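Local coordinates for class D beta-lactamase (Fusobacterium nucleatum subsp. polymorphum, PDB 4IED), which probably hydrolyses beta-lactam antibiotics such as penicillins to substituted beta-amino acids, as other class D serine beta-lactamases do, at residues K135-G138 with S139-K143; D202-V205 with V206-W210. All coordinates share one frame; numbering follows the deposited sequence.

From the N terminus, the chain first meets contact 1, a turn in the loop that leads from helix 108-130 toward helix 154-165 and packs against the former. Contact 2 follows later, in the hairpin loop joining antiparallel strands 192-200 and 208-216. Each bends one continuous piece of chain, and contact 1 closes before contact 2 opens, so they neither nest nor cross. Their centres lie about 17 Å apart and their nearest atoms about 7 Å. Glu-147 is touched by the Glu-140 side chain of contact 1 and offers its carbonyl oxygen to Asn-203 ND2 of contact 2, so one loop residue borders both contacts.

Contact 1 (K135-G138 with S139-K143); sequences KEIG and SEIDK
The carbonyl oxygen of Ile-137 accepts a hydrogen bond from water 1, its O 2.7 Å from the water, and the same water takes a weak hydrogen bond from Glu-140 N at 2.8 Å. The four residues Ile-137 to Glu-140 form a type II' beta turn, and the water stands in for the direct bond that often closes such turns: Ile-137 O and Glu-140 N are 3.8 Å apart and not hydrogen-bonded to each other. Gly-138 suits the first corner, where phi is positive (64°), a conformation that glycine adopts readily. Its carbonyl oxygen is hydrogen-bonded by Lys-120 NZ, which ties the turn to helix 108-130. Ser-139, small and polar, fits the exposed second corner.

Beneath the turn the contact becomes apolar. Ile-137 is buried against Met-123, Gln-124 and Leu-127 of the helix, a natural place for a branched hydrocarbon, and Asp-142 adds a salt bridge to Arg-116 of the same helix. A chi1 of -64° leaves Ile-137 CG2 opposite the backbone N, beside the carbonyl carbon, and from there it meets Ile-141 CD1 at 4.3 Å, a light touch between two methyls. Just upstream, Glu-136 and Asn-134 are magnesium ligands in a crystal structure of this protein, although no ion is bound to this chain in the model; Asn-134 OD1 also accepts the Glu-136 N-H. Past the turn the chain bends again: Lys-143 N donates to Glu-140 O over 3.2 Å, and the extended lysine side chain runs back toward the carboxylate, leaving a long salt bridge of 3.9 Å between Lys-143 NZ and Glu-140 OE1.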
loop_
_atom_site.group_PDB
_atom_site.type_symbol
_atom_site.label_atom_id
_atom_site.label_comp_id
_atom_site.label_asym_id
_atom_site.label_seq_id
_atom_site.Cartn_x
_atom_site.Cartn_y
_atom_site.Cartn_z
ATOM N N LYS A 135 -0.974 5.979 13.931
ATOM C CA LYS A 135 0.372 5.786 14.538
ATOM C C LYS A 135 0.327 4.803 15.752
ATOM O O LYS A 135 1.221 4.799 16.595
ATOM C CB LYS A 135 1.056 7.084 14.938
ATOM C CG LYS A 135 1.217 8.110 13.826
ATOM C CD LYS A 135 1.397 9.526 14.293
ATOM C CE LYS A 135 0.107 10.249 14.682
ATOM N NZ LYS A 135 -0.841 10.477 13.588
ATOM N N GLU A 136 -0.618 3.901 15.814
ATOM C CA GLU A 136 -0.731 3.022 16.977
ATOM C C GLU A 136 -0.067 1.664 16.663
ATOM O O GLU A 136 -0.443 1.002 15.671
ATOM C CB GLU A 136 -2.188 2.800 17.284
ATOM C CG GLU A 136 -2.873 4.106 17.673
ATOM C CD GLU A 136 -2.336 4.654 18.976
ATOM O OE1 GLU A 136 -2.295 3.927 19.981
ATOM O OE2 GLU A 136 -2.079 5.859 19.020
ATOM N N ILE A 137 0.803 1.262 17.549
ATOM C CA ILE A 137 1.475 -0.009 17.491
ATOM C C ILE A 137 0.890 -0.996 18.513
ATOM O O ILE A 137 1.098 -2.219 18.388
ATOM C CB ILE A 137 3.016 0.096 17.571
ATOM C CG1 ILE A 137 3.494 0.864 16.326
ATOM C CG2 ILE A 137 3.654 -1.280 17.807
ATOM C CD1 ILE A 137 4.938 1.231 16.594
ATOM N N GLY A 138 0.293 -0.543 19.616
ATOM C CA GLY A 138 -0.168 -1.546 20.631
ATOM C C GLY A 138 1.025 -2.295 21.206
ATOM O O GLY A 138 2.106 -1.783 21.386
ATOM N N SER A 139 0.804 -3.581 21.491
ATOM C CA SER A 139 1.767 -4.446 22.123
ATOM C C SER A 139 2.059 -5.684 21.290
ATOM O O SER A 139 2.492 -6.705 21.865
ATOM C CB SER A 139 1.215 -4.869 23.505
ATOM O OG SER A 139 0.012 -5.582 23.399
ATOM N N GLU A 140 1.955 -5.608 19.971
ATOM C CA GLU A 140 2.162 -6.754 19.045
ATOM C C GLU A 140 3.010 -6.198 17.891
ATOM O O GLU A 140 2.526 -5.701 16.890
ATOM C CB GLU A 140 0.853 -7.320 18.491
ATOM C CG GLU A 140 -0.009 -8.004 19.554
ATOM C CD GLU A 140 0.440 -9.345 19.980
ATOM O OE1 GLU A 140 1.340 -9.894 19.310
ATOM O OE2 GLU A 140 -0.075 -9.870 20.983
ATOM N N ILE A 141 4.310 -6.268 18.085
ATOM C CA ILE A 141 5.280 -5.632 17.144
ATOM C C ILE A 141 5.205 -6.276 15.788
ATOM O O ILE A 141 5.556 -5.566 14.842
ATOM C CB ILE A 141 6.752 -5.629 17.705
ATOM C CG1 ILE A 141 7.654 -4.715 16.876
ATOM C CG2 ILE A 141 7.291 -7.001 17.799
ATOM C CD1 ILE A 141 7.373 -3.287 16.854
ATOM N N ASP A 142 4.737 -7.530 15.633
ATOM C CA ASP A 142 4.640 -8.079 14.287
ATOM C C ASP A 142 3.230 -8.333 13.785
ATOM O O ASP A 142 3.043 -9.070 12.786
ATOM C CB ASP A 142 5.628 -9.198 14.087
ATOM C CG ASP A 142 5.232 -10.504 14.664
ATOM O OD1 ASP A 142 4.199 -10.598 15.379
ATOM O OD2 ASP A 142 6.069 -11.468 14.534
ATOM N N LYS A 143 2.265 -7.688 14.433
ATOM C CA LYS A 143 0.853 -7.830 14.037
ATOM C C LYS A 143 0.123 -6.529 13.915
ATOM O O LYS A 143 -1.047 -6.507 13.525
ATOM C CB LYS A 143 0.053 -8.738 14.959
ATOM C CG LYS A 143 0.619 -10.096 15.186
ATOM C CD LYS A 143 -0.189 -10.799 16.292
ATOM C CE LYS A 143 0.463 -12.045 16.772
ATOM N NZ LYS A 143 -0.450 -12.834 17.580
HETATM O O HOH W 1 -0.339 -4.510 18.821
#

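Contact 2 (D202-V205 with V206-W210); sequences DNIV and VPIGW
Ile-204 reaches across the bend to Val-206 and Ile-208, its CD1 lying 3.4 Å from Val-206 O and 3.8 Å from Ile-208 CG1. This is the tight part of the loop that joins antiparallel strands 192-200 and 208-216 in a beta-hairpin. Ile-204 gets this far because its chain is fully extended, CG1 opposite the backbone N (chi1 -164°) and CD1 continuing the line (chi2 170°). It crosses the Ile-208 side chain at about a right angle, while its CG2 branch sits 4.1 Å from Pro-207 CA. The ring of Pro-207 turns its CD to Val-205 O at 3.4 Å; proline, with its restricted phi, suits the residue just before the strand.

The outer side is looser. Val-205 and Val-206 are exposed, and their side chains barely meet, Val-205 CG1 to Val-206 CG2 at 4.3 Å. Inward, Ile-208 is buried and its CG2 lies above one face of the Trp-210 ring, offset toward its rim; Trp-210 NE1 is hydrogen-bonded to Tyr-54 O, and backbone hydrogen bonds pair Ile-208 with Ala-200 and Trp-210 with Gly-198. Asn-203 is hydrogen-bonded through O to Tyr-54 OH and through ND2 to Glu-147 O. No hydrogen bond crosses between the two segments, so the contacts across the bend are van der Waals ones, with proline limiting phi at Pro-207.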
loop_
_atom_site.group_PDB
_atom_site.type_symbol
_atom_site.label_atom_id
_atom_site.label_comp_id
_atom_site.label_asym_id
_atom_site.label_seq_id
_atom_site.Cartn_x
_atom_site.Cartn_y
_atom_site.Cartn_z
ATOM N N ASP A 202 -8.194 -10.111 9.803
ATOM C CA ASP A 202 -8.123 -10.463 11.206
ATOM C C ASP A 202 -8.712 -9.411 12.106
ATOM O O ASP A 202 -8.582 -8.209 11.871
ATOM C CB ASP A 202 -6.662 -10.636 11.607
ATOM C CG ASP A 202 -5.975 -11.856 10.959
ATOM O OD1 ASP A 202 -6.609 -12.862 10.736
ATOM O OD2 ASP A 202 -4.742 -11.846 10.872
ATOM N N ASN A 203 -9.425 -9.828 13.127
ATOM C CA ASN A 203 -10.002 -8.907 14.070
ATOM C C ASN A 203 -10.987 -7.920 13.461
ATOM O O ASN A 203 -10.965 -6.745 13.804
ATOM C CB ASN A 203 -8.915 -8.281 14.926
ATOM C CG ASN A 203 -9.432 -7.592 16.159
ATOM O OD1 ASN A 203 -10.389 -8.056 16.795
ATOM N ND2 ASN A 203 -8.871 -6.408 16.472
ATOM N N ILE A 204 -11.808 -8.431 12.516
ATOM C CA ILE A 204 -12.735 -7.596 11.821
ATOM C C ILE A 204 -13.908 -8.469 11.296
ATOM O O ILE A 204 -13.678 -9.588 10.822
ATOM C CB ILE A 204 -11.953 -6.896 10.680
ATOM C CG1 ILE A 204 -12.684 -5.742 10.116
ATOM C CG2 ILE A 204 -11.472 -7.857 9.589
ATOM C CD1 ILE A 204 -11.772 -4.958 9.172
ATOM N N VAL A 205 -15.134 -7.958 11.348
ATOM C CA VAL A 205 -16.246 -8.746 10.880
ATOM C C VAL A 205 -16.312 -8.745 9.353
ATOM O O VAL A 205 -16.534 -9.776 8.724
ATOM C CB VAL A 205 -17.555 -8.229 11.489
ATOM C CG1 VAL A 205 -18.799 -8.973 10.922
ATOM C CG2 VAL A 205 -17.579 -8.573 12.970
ATOM N N VAL A 206 -16.143 -7.572 8.756
ATOM C CA VAL A 206 -16.195 -7.402 7.313
ATOM C C VAL A 206 -14.767 -7.059 6.817
ATOM O O VAL A 206 -14.239 -5.933 7.022
ATOM C CB VAL A 206 -17.141 -6.295 6.878
ATOM C CG1 VAL A 206 -17.054 -6.089 5.391
ATOM C CG2 VAL A 206 -18.574 -6.681 7.270
ATOM N N PRO A 207 -14.063 -8.029 6.182
ATOM C CA PRO A 207 -12.673 -7.751 5.712
ATOM C C PRO A 207 -12.671 -6.684 4.642
ATOM O O PRO A 207 -13.613 -6.450 3.919
ATOM C CB PRO A 207 -12.226 -9.116 5.213
ATOM C CG PRO A 207 -13.081 -10.121 5.957
ATOM C CD PRO A 207 -14.429 -9.467 6.068
ATOM N N ILE A 208 -11.519 -5.999 4.643
ATOM C CA ILE A 208 -11.270 -4.819 3.819
ATOM C C ILE A 208 -10.122 -5.131 2.848
ATOM O O ILE A 208 -8.970 -5.353 3.243
ATOM C CB ILE A 208 -10.841 -3.572 4.673
ATOM C CG1 ILE A 208 -11.807 -3.208 5.762
ATOM C CG2 ILE A 208 -10.579 -2.368 3.702
ATOM C CD1 ILE A 208 -13.116 -2.711 5.266
ATOM N N GLY A 209 -10.428 -5.037 1.557
ATOM C CA GLY A 209 -9.379 -5.141 0.535
ATOM C C GLY A 209 -8.846 -3.786 0.106
ATOM O O GLY A 209 -9.594 -2.900 -0.188
ATOM N N TRP A 210 -7.559 -3.648 0.055
ATOM C CA TRP A 210 -6.839 -2.388 -0.345
ATOM C C TRP A 210 -6.064 -2.600 -1.638
ATOM O O TRP A 210 -5.469 -3.670 -1.842
ATOM C CB TRP A 210 -5.778 -2.007 0.713
ATOM C CG TRP A 210 -6.180 -1.417 2.029
ATOM C CD1 TRP A 210 -6.272 -2.078 3.214
ATOM C CD2 TRP A 210 -6.394 -0.022 2.296
ATOM N NE1 TRP A 210 -6.630 -1.216 4.224
ATOM C CE2 TRP A 210 -6.662 0.088 3.687
ATOM C CE3 TRP A 210 -6.465 1.145 1.473
ATOM C CZ2 TRP A 210 -6.872 1.316 4.273
ATOM C CZ3 TRP A 210 -6.646 2.330 2.021
ATOM C CH2 TRP A 210 -6.835 2.459 3.451
#